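Local coordinates for protein 2-hydroxy-3-oxopropionate reductase (Polaromonas sp. JS666, PDB 4DLL) that probably catalyses the NAD(P)H-dependent reduction of 2-hydroxy-3-oxopropionate (tartronate semialdehyde) to D-glycerate, at residues Val100-Asp103 and Val104-Gln108; Ala124-Thr127 and Pro128-Arg132; Ile264-Lys267 and Asp268-Ala272. One frame throughout, in Å; residues are numbered along the deposited sequence.

Contact 1 of 3, residues Val100-Asp103 and Val104-Gln108; sequences VVQD and VLFAQ
Val101 and Leu105 stand one helical turn apart and run alongside each other in the same direction, with Val101 CG1 4.0 Å from Leu105 CD1. The valine has CG1 anti to its own nitrogen (chi1 167°), and that methyl is the branch that meets the leucine. A looser apolar pair, Val100 CG1 to Val104 CG2 at 4.3 Å, repeats the spacing on another face of the same helix.

The backbone supplies the polar part of the contact, and it illustrates how an alpha-helix can widen locally. Val104 N, Leu105 N and Phe106 N donate to the carbonyls of Val100, Val101 and Gln102, each four residues back. The next bond spans five residues instead: Gln108 N reaches Asp103 O at 2.9 Å, with a more bent N-H...O angle of 142°, in a pi-type turn.

Side chains also fold back on this wider turn. The Asp103 carboxylate folds beside the methyl of Ala107, Asp103 OD1 lying 3.3 Å from Ala107 CB. Phe106 brings ring atom CD2 to 3.3 Å from Gln102 O, an oblique approach, while Leu105 CB sits over one ring face near its rim.

Helix 98-107 rests its buried side on the sheet, at strand 119-122, and on helix 128-140: Leu105 meets Phe120 of the strand and Leu138 of the helix, Val101 touches Asp122 and His134, and Phe106 makes a cation-pi contact with Arg137. Helix 110-113 closes over Val104 and Leu105 through Val110.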
ATOM      1  N   VAL A 100      11.427 -17.137  24.112  1.00 40.75           N
ATOM      2  CA  VAL A 100      10.446 -17.016  25.199  1.00 41.15           C
ATOM      3  C   VAL A 100       9.390 -18.102  25.054  1.00 40.62           C
ATOM      4  O   VAL A 100       9.061 -18.780  26.036  1.00 39.37           O
ATOM      5  CB  VAL A 100       9.796 -15.580  25.249  1.00 41.42           C
ATOM      6  CG1 VAL A 100       8.873 -15.400  26.465  1.00 42.03           C
ATOM      7  CG2 VAL A 100      10.864 -14.496  25.275  1.00 42.45           C
ATOM      8  N   VAL A 101       8.884 -18.294  23.828  1.00 41.59           N
ATOM      9  CA  VAL A 101       7.857 -19.316  23.619  1.00 42.20           C
ATOM     10  C   VAL A 101       8.389 -20.705  23.991  1.00 43.12           C
ATOM     11  O   VAL A 101       7.729 -21.419  24.731  1.00 43.90           O
ATOM     12  CB  VAL A 101       7.215 -19.284  22.219  1.00 42.38           C
ATOM     13  CG1 VAL A 101       6.409 -20.577  21.974  1.00 41.03           C
ATOM     14  CG2 VAL A 101       6.283 -18.129  22.117  1.00 42.20           C
ATOM     15  N   GLN A 102       9.595 -21.046  23.530  1.00 44.55           N
ATOM     16  CA  GLN A 102      10.262 -22.305  23.840  1.00 44.53           C
ATOM     17  C   GLN A 102      10.361 -22.505  25.344  1.00 44.55           C
ATOM     18  O   GLN A 102      10.007 -23.562  25.855  1.00 43.55           O
ATOM     19  CB  GLN A 102      11.654 -22.305  23.196  1.00 45.93           C
ATOM     20  CG  GLN A 102      12.748 -23.211  23.885  1.00 48.84           C
ATOM     21  CD  GLN A 102      13.088 -24.471  23.100  1.00 55.16           C
ATOM     22  OE1 GLN A 102      12.957 -24.518  21.866  1.00 56.40           O
ATOM     23  NE2 GLN A 102      13.556 -25.501  23.815  1.00 58.66           N
ATOM     24  N   ASP A 103      10.855 -21.473  26.035  1.00 44.94           N
ATOM     25  CA  ASP A 103      11.091 -21.524  27.468  1.00 45.66           C
ATOM     26  C   ASP A 103       9.785 -21.794  28.205  1.00 44.70           C
ATOM     27  O   ASP A 103       9.627 -22.833  28.868  1.00 44.17           O
ATOM     28  CB  ASP A 103      11.709 -20.215  27.956  1.00 46.78           C
ATOM     29  CG  ASP A 103      12.223 -20.318  29.380  1.00 50.34           C
ATOM     30  OD1 ASP A 103      13.419 -20.652  29.553  1.00 54.95           O
ATOM     31  OD2 ASP A 103      11.427 -20.110  30.329  1.00 54.13           O
ATOM     32  N   VAL A 104       8.829 -20.885  28.055  1.00 43.64           N
ATOM     33  CA  VAL A 104       7.474 -21.110  28.597  1.00 42.76           C
ATOM     34  C   VAL A 104       6.859 -22.516  28.337  1.00 43.05           C
ATOM     35  O   VAL A 104       6.368 -23.174  29.266  1.00 42.03           O
ATOM     36  CB  VAL A 104       6.497 -19.994  28.180  1.00 42.11           C
ATOM     37  CG1 VAL A 104       5.122 -20.234  28.804  1.00 39.68           C
ATOM     38  CG2 VAL A 104       7.036 -18.672  28.657  1.00 40.55           C
ATOM     39  N   LEU A 105       6.912 -22.971  27.085  1.00 43.44           N
ATOM     40  CA  LEU A 105       6.317 -24.246  26.734  1.00 44.53           C
ATOM     41  C   LEU A 105       7.064 -25.398  27.394  1.00 46.80           C
ATOM     42  O   LEU A 105       6.454 -26.319  27.936  1.00 47.89           O
ATOM     43  CB  LEU A 105       6.338 -24.429  25.209  1.00 43.91           C
ATOM     44  CG  LEU A 105       5.098 -24.052  24.368  1.00 39.58           C
ATOM     45  CD1 LEU A 105       5.405 -24.314  22.898  1.00 36.11           C
ATOM     46  CD2 LEU A 105       3.916 -24.871  24.804  1.00 29.36           C
ATOM     47  N   PHE A 106       8.392 -25.350  27.360  1.00 48.51           N
ATOM     48  CA  PHE A 106       9.177 -26.496  27.811  1.00 49.76           C
ATOM     49  C   PHE A 106       9.949 -26.246  29.110  1.00 50.62           C
ATOM     50  O   PHE A 106       9.763 -26.987  30.061  1.00 51.98           O
ATOM     51  CB  PHE A 106      10.026 -27.054  26.658  1.00 49.95           C
ATOM     52  CG  PHE A 106       9.221 -27.279  25.397  1.00 50.40           C
ATOM     53  CD1 PHE A 106       8.324 -28.343  25.302  1.00 49.47           C
ATOM     54  CD2 PHE A 106       9.321 -26.394  24.324  1.00 51.02           C
ATOM     55  CE1 PHE A 106       7.532 -28.528  24.150  1.00 49.33           C
ATOM     56  CE2 PHE A 106       8.534 -26.571  23.163  1.00 50.45           C
ATOM     57  CZ  PHE A 106       7.633 -27.623  23.084  1.00 48.59           C
ATOM     58  N   ALA A 107      10.758 -25.195  29.204  1.00 50.81           N
ATOM     59  CA  ALA A 107      11.415 -24.889  30.493  1.00 51.39           C
ATOM     60  C   ALA A 107      10.429 -24.750  31.672  1.00 51.84           C
ATOM     61  O   ALA A 107      10.768 -25.111  32.813  1.00 52.43           O
ATOM     62  CB  ALA A 107      12.266 -23.614  30.389  1.00 51.31           C
ATOM     63  N   GLN A 108       9.238 -24.196  31.394  1.00 50.82           N
ATOM     64  CA  GLN A 108       8.228 -23.884  32.409  1.00 49.70           C
ATOM     65  C   GLN A 108       7.090 -24.912  32.424  1.00 48.39           C
ATOM     66  O   GLN A 108       6.161 -24.798  33.186  1.00 48.24           O
ATOM     67  CB  GLN A 108       7.674 -22.450  32.214  1.00 49.93           C
ATOM     68  CG  GLN A 108       8.543 -21.346  32.793  1.00 51.85           C
ATOM     69  CD  GLN A 108       7.807 -19.987  32.955  1.00 57.22           C
ATOM     70  OE1 GLN A 108       8.219 -18.980  32.358  1.00 57.68           O
ATOM     71  NE2 GLN A 108       6.717 -19.957  33.758  1.00 56.77           N
TER

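Contact 2 of 3, residues Ala124-Thr127 and Pro128-Arg132; sequences ASIT and PREAR
Thr127 turns its hydroxyl into the position between its backbone nitrogen and carbonyl carbon (chi1 49°), which aims OG1 at the first turn of the helix that follows. Glu130 answers with a first torsion of -84° and a chain extended beyond CG, carrying its carboxylate back past the helix start to meet the threonine. Three bonds tie the two residues together, one between side chains and two from backbone N-H groups. Glu130 N donates to Thr127 OG1 at 3.2 Å. In return, Glu130 OE1 accepts from Thr127 N at 3.0 Å, in an almost straight bond of 170°, and from Thr127 OG1 at 2.7 Å. Both donors reach OE1 on its anti side, the amide closer to the carboxylate plane than the hydroxyl.

This reciprocal pairing is a capping box, with Thr127 as the N-cap of helix 128-140 in the Rossmann-like coenzyme domain. Two donors on one oxygen restrict the swing of the carboxylate, and the hydroxyl serves as donor and acceptor at once. An alanine in place of Glu130 would remove the acceptor, and Thr127 N would probably lose its partner while the threonine hydroxyl became freer to turn.

Pro128 fills the first helical position, where its lack of an N-H costs no helical bond. Regular bonding starts with Ala131 N to Thr127 O at 2.9 Å. Beneath the cap, Ile126 crosses Glu130 at about a right angle, its CG2 methyl lying 3.7 Å from Glu130 CB. Two long helices of the C-terminal part cover this region: Pro128 meets Leu197 and Leu200 of helix 194-222 and Thr275 of helix 262-278, while Arg132 NH2 forms a salt bridge with Glu278.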
ATOM      1  N   ALA A 124       2.257 -15.096  18.790  1.00 45.52           N
ATOM      2  CA  ALA A 124       3.604 -14.462  18.781  1.00 47.31           C
ATOM      3  C   ALA A 124       4.220 -14.375  17.336  1.00 48.19           C
ATOM      4  O   ALA A 124       3.895 -15.178  16.456  1.00 48.85           O
ATOM      5  CB  ALA A 124       4.497 -15.223  19.690  1.00 47.07           C
ATOM      6  N   SER A 125       5.052 -13.377  17.052  1.00 49.65           N
ATOM      7  CA  SER A 125       5.820 -13.406  15.789  1.00 50.04           C
ATOM      8  C   SER A 125       7.055 -14.307  16.029  1.00 49.74           C
ATOM      9  O   SER A 125       7.815 -14.123  16.992  1.00 50.73           O
ATOM     10  CB  SER A 125       6.180 -11.983  15.247  1.00 51.48           C
ATOM     11  OG  SER A 125       5.147 -11.428  14.399  1.00 49.69           O
ATOM     12  N   ILE A 126       7.208 -15.308  15.168  1.00 48.37           N
ATOM     13  CA  ILE A 126       8.057 -16.481  15.437  1.00 46.52           C
ATOM     14  C   ILE A 126       8.343 -17.038  14.053  1.00 44.48           C
ATOM     15  O   ILE A 126       7.494 -16.886  13.167  1.00 44.21           O
ATOM     16  CB  ILE A 126       7.283 -17.472  16.393  1.00 47.18           C
ATOM     17  CG1 ILE A 126       7.828 -17.357  17.806  1.00 47.72           C
ATOM     18  CG2 ILE A 126       7.359 -18.941  15.989  1.00 46.21           C
ATOM     19  CD1 ILE A 126       7.431 -18.525  18.682  1.00 50.36           C
ATOM     20  N   THR A 127       9.521 -17.629  13.817  1.00 41.01           N
ATOM     21  CA  THR A 127       9.892 -17.985  12.420  1.00 38.07           C
ATOM     22  C   THR A 127       9.092 -19.179  11.996  1.00 35.55           C
ATOM     23  O   THR A 127       8.798 -20.016  12.852  1.00 37.02           O
ATOM     24  CB  THR A 127      11.403 -18.314  12.265  1.00 38.41           C
ATOM     25  OG1 THR A 127      11.800 -19.245  13.286  1.00 38.94           O
ATOM     26  CG2 THR A 127      12.249 -17.004  12.371  1.00 37.31           C
ATOM     27  N   PRO A 128       8.748 -19.295  10.703  1.00 32.42           N
ATOM     28  CA  PRO A 128       8.010 -20.512  10.363  1.00 32.67           C
ATOM     29  C   PRO A 128       8.774 -21.809  10.777  1.00 34.38           C
ATOM     30  O   PRO A 128       8.137 -22.773  11.237  1.00 34.01           O
ATOM     31  CB  PRO A 128       7.814 -20.406   8.850  1.00 32.84           C
ATOM     32  CG  PRO A 128       8.016 -19.006   8.494  1.00 29.84           C
ATOM     33  CD  PRO A 128       8.996 -18.451   9.524  1.00 30.64           C
ATOM     34  N   ARG A 129      10.131 -21.787  10.726  1.00 35.91           N
ATOM     35  CA  ARG A 129      10.961 -22.914  11.221  1.00 35.69           C
ATOM     36  C   ARG A 129      10.641 -23.212  12.686  1.00 34.89           C
ATOM     37  O   ARG A 129      10.393 -24.359  13.062  1.00 34.44           O
ATOM     38  CB  ARG A 129      12.460 -22.669  11.031  1.00 36.30           C
ATOM     39  CG  ARG A 129      13.329 -23.926  11.323  1.00 38.32           C
ATOM     40  CD  ARG A 129      14.802 -23.552  11.586  1.00 42.07           C
ATOM     41  NE  ARG A 129      15.009 -22.910  12.897  1.00 43.83           N
ATOM     42  CZ  ARG A 129      14.904 -23.513  14.093  1.00 45.83           C
ATOM     43  NH1 ARG A 129      14.565 -24.804  14.219  1.00 44.03           N
ATOM     44  NH2 ARG A 129      15.129 -22.810  15.194  1.00 45.70           N
ATOM     45  N   GLU A 130      10.582 -22.165  13.493  1.00 34.75           N
ATOM     46  CA  GLU A 130      10.184 -22.322  14.882  1.00 35.68           C
ATOM     47  C   GLU A 130       8.758 -22.833  15.068  1.00 35.15           C
ATOM     48  O   GLU A 130       8.520 -23.693  15.929  1.00 33.89           O
ATOM     49  CB  GLU A 130      10.360 -21.010  15.632  1.00 36.75           C
ATOM     50  CG  GLU A 130      11.777 -20.782  16.151  1.00 41.47           C
ATOM     51  CD  GLU A 130      12.006 -19.345  16.588  1.00 46.17           C
ATOM     52  OE1 GLU A 130      11.615 -18.408  15.860  1.00 51.47           O
ATOM     53  OE2 GLU A 130      12.591 -19.148  17.664  1.00 50.93           O
ATOM     54  N   ALA A 131       7.814 -22.297  14.280  1.00 34.46           N
ATOM     55  CA  ALA A 131       6.425 -22.803  14.331  1.00 34.24           C
ATOM     56  C   ALA A 131       6.386 -24.293  14.009  1.00 33.53           C
ATOM     57  O   ALA A 131       5.687 -25.023  14.714  1.00 33.67           O
ATOM     58  CB  ALA A 131       5.473 -22.016  13.398  1.00 32.85           C
ATOM     59  N   ARG A 132       7.084 -24.743  12.961  1.00 32.92           N
ATOM     60  CA  ARG A 132       7.047 -26.188  12.605  1.00 34.56           C
ATOM     61  C   ARG A 132       7.654 -27.098  13.708  1.00 34.34           C
ATOM     62  O   ARG A 132       7.088 -28.156  14.018  1.00 33.83           O
ATOM     63  CB  ARG A 132       7.671 -26.500  11.208  1.00 35.66           C
ATOM     64  CG  ARG A 132       6.944 -25.875   9.981  1.00 38.05           C
ATOM     65  CD  ARG A 132       7.606 -26.252   8.652  1.00 40.02           C
ATOM     66  NE  ARG A 132       9.037 -25.941   8.643  1.00 40.39           N
ATOM     67  CZ  ARG A 132       9.602 -24.812   8.178  1.00 41.19           C
ATOM     68  NH1 ARG A 132       8.874 -23.826   7.639  1.00 35.06           N
ATOM     69  NH2 ARG A 132      10.940 -24.679   8.240  1.00 39.64           N
TER

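Contact 3 of 3, residues Ile264-Lys267 and Asp268-Ala272; sequences IQLK and DMRNA
Leu266 and Arg270 pass each other obliquely one turn apart on helix 262-278, an alpha-helix of the helical C-terminal part of the protein. Leu266 CD2 lies over one face of the guanidinium, displaced toward its rim and 3.5 Å from Arg270 NH2. Its other methyl, CD1, approaches Arg270 NE at 3.6 Å, so the leucine fork sits against the flat group while the arginine's charge is met elsewhere, by a salt bridge from NE to Glu290 of helix 284-301.

The neighbouring pair meets by charge. Lys267 has CG anti to its backbone nitrogen (chi1 -176°) and then bends at its two outer torsions, which brings NZ round to Asp268 OD1 at 2.8 Å. This salt bridge joins adjacent residues, and the ammonium comes to the anti side of the oxygen, 34° out of the carboxylate plane. Further along, the aliphatic part of the lysine lies against Asn271, with Lys267 CG 3.7 Å from Asn271 ND2.

On the buried side, Gln265 and Asp268 cross at about a right angle, their amide and carboxylate planes 87° apart. Gln265 NE2 is held by Gln203 O of helix 194-222, and Asp268 OD2 takes a weak bond from Gln203 NE2, so one glutamine serves both. Tyr293 of helix 284-301 packs on Gln265, Leu266 and Met269.

Four regular backbone bonds, from Asp268 N through Asn271 N, keep these side chains in helical spacing. Met269, here selenomethionine, passes over the end of Gln265 and bends at its second torsion, which brings Met269 SE to 3.7 Å from Gln265 NE2.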
ATOM      1  N   ILE A 264      10.903  -3.713  16.192  1.00 36.75           N
ATOM      2  CA  ILE A 264      10.045  -4.853  15.879  1.00 36.20           C
ATOM      3  C   ILE A 264       9.994  -5.013  14.370  1.00 34.88           C
ATOM      4  O   ILE A 264      10.105  -6.114  13.868  1.00 34.19           O
ATOM      5  CB  ILE A 264       8.622  -4.660  16.444  1.00 35.65           C
ATOM      6  CG1 ILE A 264       8.704  -4.218  17.920  1.00 37.73           C
ATOM      7  CG2 ILE A 264       7.783  -5.915  16.266  1.00 34.27           C
ATOM      8  CD1 ILE A 264       8.516  -5.312  18.962  1.00 38.64           C
ATOM      9  N   GLN A 265       9.857  -3.914  13.641  1.00 35.61           N
ATOM     10  CA  GLN A 265       9.822  -4.001  12.172  1.00 36.03           C
ATOM     11  C   GLN A 265      11.163  -4.525  11.649  1.00 36.39           C
ATOM     12  O   GLN A 265      11.163  -5.323  10.704  1.00 36.94           O
ATOM     13  CB  GLN A 265       9.432  -2.681  11.517  1.00 34.75           C
ATOM     14  CG  GLN A 265       9.287  -2.764   9.983  1.00 35.76           C
ATOM     15  CD  GLN A 265       7.988  -3.428   9.505  1.00 33.40           C
ATOM     16  OE1 GLN A 265       6.936  -3.238  10.084  1.00 38.50           O
ATOM     17  NE2 GLN A 265       8.064  -4.166   8.436  1.00 35.00           N
ATOM     18  N   LEU A 266      12.279  -4.122  12.289  1.00 36.09           N
ATOM     19  CA  LEU A 266      13.618  -4.609  11.934  1.00 36.24           C
ATOM     20  C   LEU A 266      13.670  -6.120  12.069  1.00 36.77           C
ATOM     21  O   LEU A 266      14.090  -6.825  11.144  1.00 37.02           O
ATOM     22  CB  LEU A 266      14.693  -3.993  12.813  1.00 36.31           C
ATOM     23  CG  LEU A 266      16.122  -4.534  12.577  1.00 38.08           C
ATOM     24  CD1 LEU A 266      16.704  -4.225  11.152  1.00 33.77           C
ATOM     25  CD2 LEU A 266      17.065  -4.038  13.694  1.00 35.44           C
ATOM     26  N   LYS A 267      13.186  -6.608  13.206  1.00 36.31           N
ATOM     27  CA  LYS A 267      13.093  -8.018  13.461  1.00 36.40           C
ATOM     28  C   LYS A 267      12.212  -8.668  12.390  1.00 36.97           C
ATOM     29  O   LYS A 267      12.574  -9.728  11.857  1.00 38.99           O
ATOM     30  CB  LYS A 267      12.568  -8.242  14.908  1.00 36.29           C
ATOM     31  CG  LYS A 267      12.483  -9.700  15.387  1.00 39.93           C
ATOM     32  CD  LYS A 267      11.358  -9.947  16.495  1.00 44.56           C
ATOM     33  CE  LYS A 267      10.081  -9.040  16.406  1.00 46.19           C
ATOM     34  NZ  LYS A 267       9.064  -9.383  15.316  1.00 42.69           N
ATOM     35  N   ASP A 268      11.075  -8.075  12.049  1.00 36.28           N
ATOM     36  CA  ASP A 268      10.252  -8.694  11.004  1.00 37.44           C
ATOM     37  C   ASP A 268      11.069  -8.801   9.728  1.00 36.18           C
ATOM     38  O   ASP A 268      11.064  -9.832   9.107  1.00 36.37           O
ATOM     39  CB  ASP A 268       8.914  -7.959  10.686  1.00 37.89           C
ATOM     40  CG  ASP A 268       8.047  -7.692  11.908  1.00 40.71           C
ATOM     41  OD1 ASP A 268       7.975  -8.546  12.858  1.00 44.68           O
ATOM     42  OD2 ASP A 268       7.410  -6.594  11.894  1.00 43.49           O
HETATM   43  N   MSE A 269      11.763  -7.744   9.342  1.00 35.72           N
HETATM   44  CA  MSE A 269      12.646  -7.798   8.143  1.00 36.54           C
HETATM   45  C   MSE A 269      13.713  -8.918   8.233  1.00 34.68           C
HETATM   46  O   MSE A 269      13.856  -9.686   7.308  1.00 32.65           O
HETATM   47  CB  MSE A 269      13.325  -6.433   7.838  1.00 37.98           C
HETATM   48  CG  MSE A 269      12.387  -5.213   7.707  1.00 44.90           C
HETATM   49 SE   MSE A 269      10.896  -5.381   6.326  1.00 61.02          SE
HETATM   50  CE  MSE A 269       9.611  -6.475   7.325  1.00 55.74           C
ATOM     51  N   ARG A 270      14.405  -9.005   9.373  1.00 34.30           N
ATOM     52  CA  ARG A 270      15.441 -10.007   9.623  1.00 33.77           C
ATOM     53  C   ARG A 270      14.896 -11.431   9.575  1.00 32.28           C
ATOM     54  O   ARG A 270      15.442 -12.284   8.875  1.00 31.08           O
ATOM     55  CB  ARG A 270      16.142  -9.757  10.973  1.00 34.23           C
ATOM     56  CG  ARG A 270      16.725  -8.367  11.168  1.00 36.56           C
ATOM     57  CD  ARG A 270      18.180  -8.357  10.810  1.00 43.32           C
ATOM     58  NE  ARG A 270      18.877  -7.091  11.039  1.00 45.52           N
ATOM     59  CZ  ARG A 270      19.335  -6.641  12.210  1.00 45.51           C
ATOM     60  NH1 ARG A 270      19.189  -7.319  13.341  1.00 46.78           N
ATOM     61  NH2 ARG A 270      19.955  -5.486  12.237  1.00 45.37           N
ATOM     62  N   ASN A 271      13.813 -11.696  10.300  1.00 31.80           N
ATOM     63  CA  ASN A 271      13.130 -12.987  10.141  1.00 32.49           C
ATOM     64  C   ASN A 271      12.679 -13.317   8.723  1.00 31.46           C
ATOM     65  O   ASN A 271      12.647 -14.476   8.332  1.00 32.12           O
ATOM     66  CB  ASN A 271      11.942 -13.101  11.086  1.00 34.08           C
ATOM     67  CG  ASN A 271      12.388 -13.211  12.474  1.00 33.36           C
ATOM     68  OD1 ASN A 271      13.438 -13.759  12.713  1.00 39.93           O
ATOM     69  ND2 ASN A 271      11.649 -12.655  13.390  1.00 34.85           N
ATOM     70  N   ALA A 272      12.343 -12.311   7.953  1.00 30.41           N
ATOM     71  CA  ALA A 272      11.834 -12.571   6.580  1.00 31.17           C
ATOM     72  C   ALA A 272      13.035 -12.949   5.722  1.00 31.46           C
ATOM     73  O   ALA A 272      12.937 -13.797   4.830  1.00 30.63           O
ATOM     74  CB  ALA A 272      11.193 -11.377   6.008  1.00 29.74           C
TER

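In the fold
Contacts 1, 2 and 3 follow one another along the chain without interleaving. The first two belong to the Rossmann-like coenzyme domain: helix 98-107 and helix 128-140 are linked through strand 119-122 of the sheet, and the contact centres lie about 14 Å apart. They touch where Val101 CB meets Ile126 CD1 at 3.6 Å. Contact 3, on helix 262-278 of the helical part, lies about 13 Å from contact 2 but about 22 Å from contact 1, centre to centre. Thr127 CG2 approaches Asn271 OD1 at 3.5 Å, and Ser125 faces Lys267. Contact 2 thus stands at the junction of the two parts, between which enzymes of this family generally hold their active site.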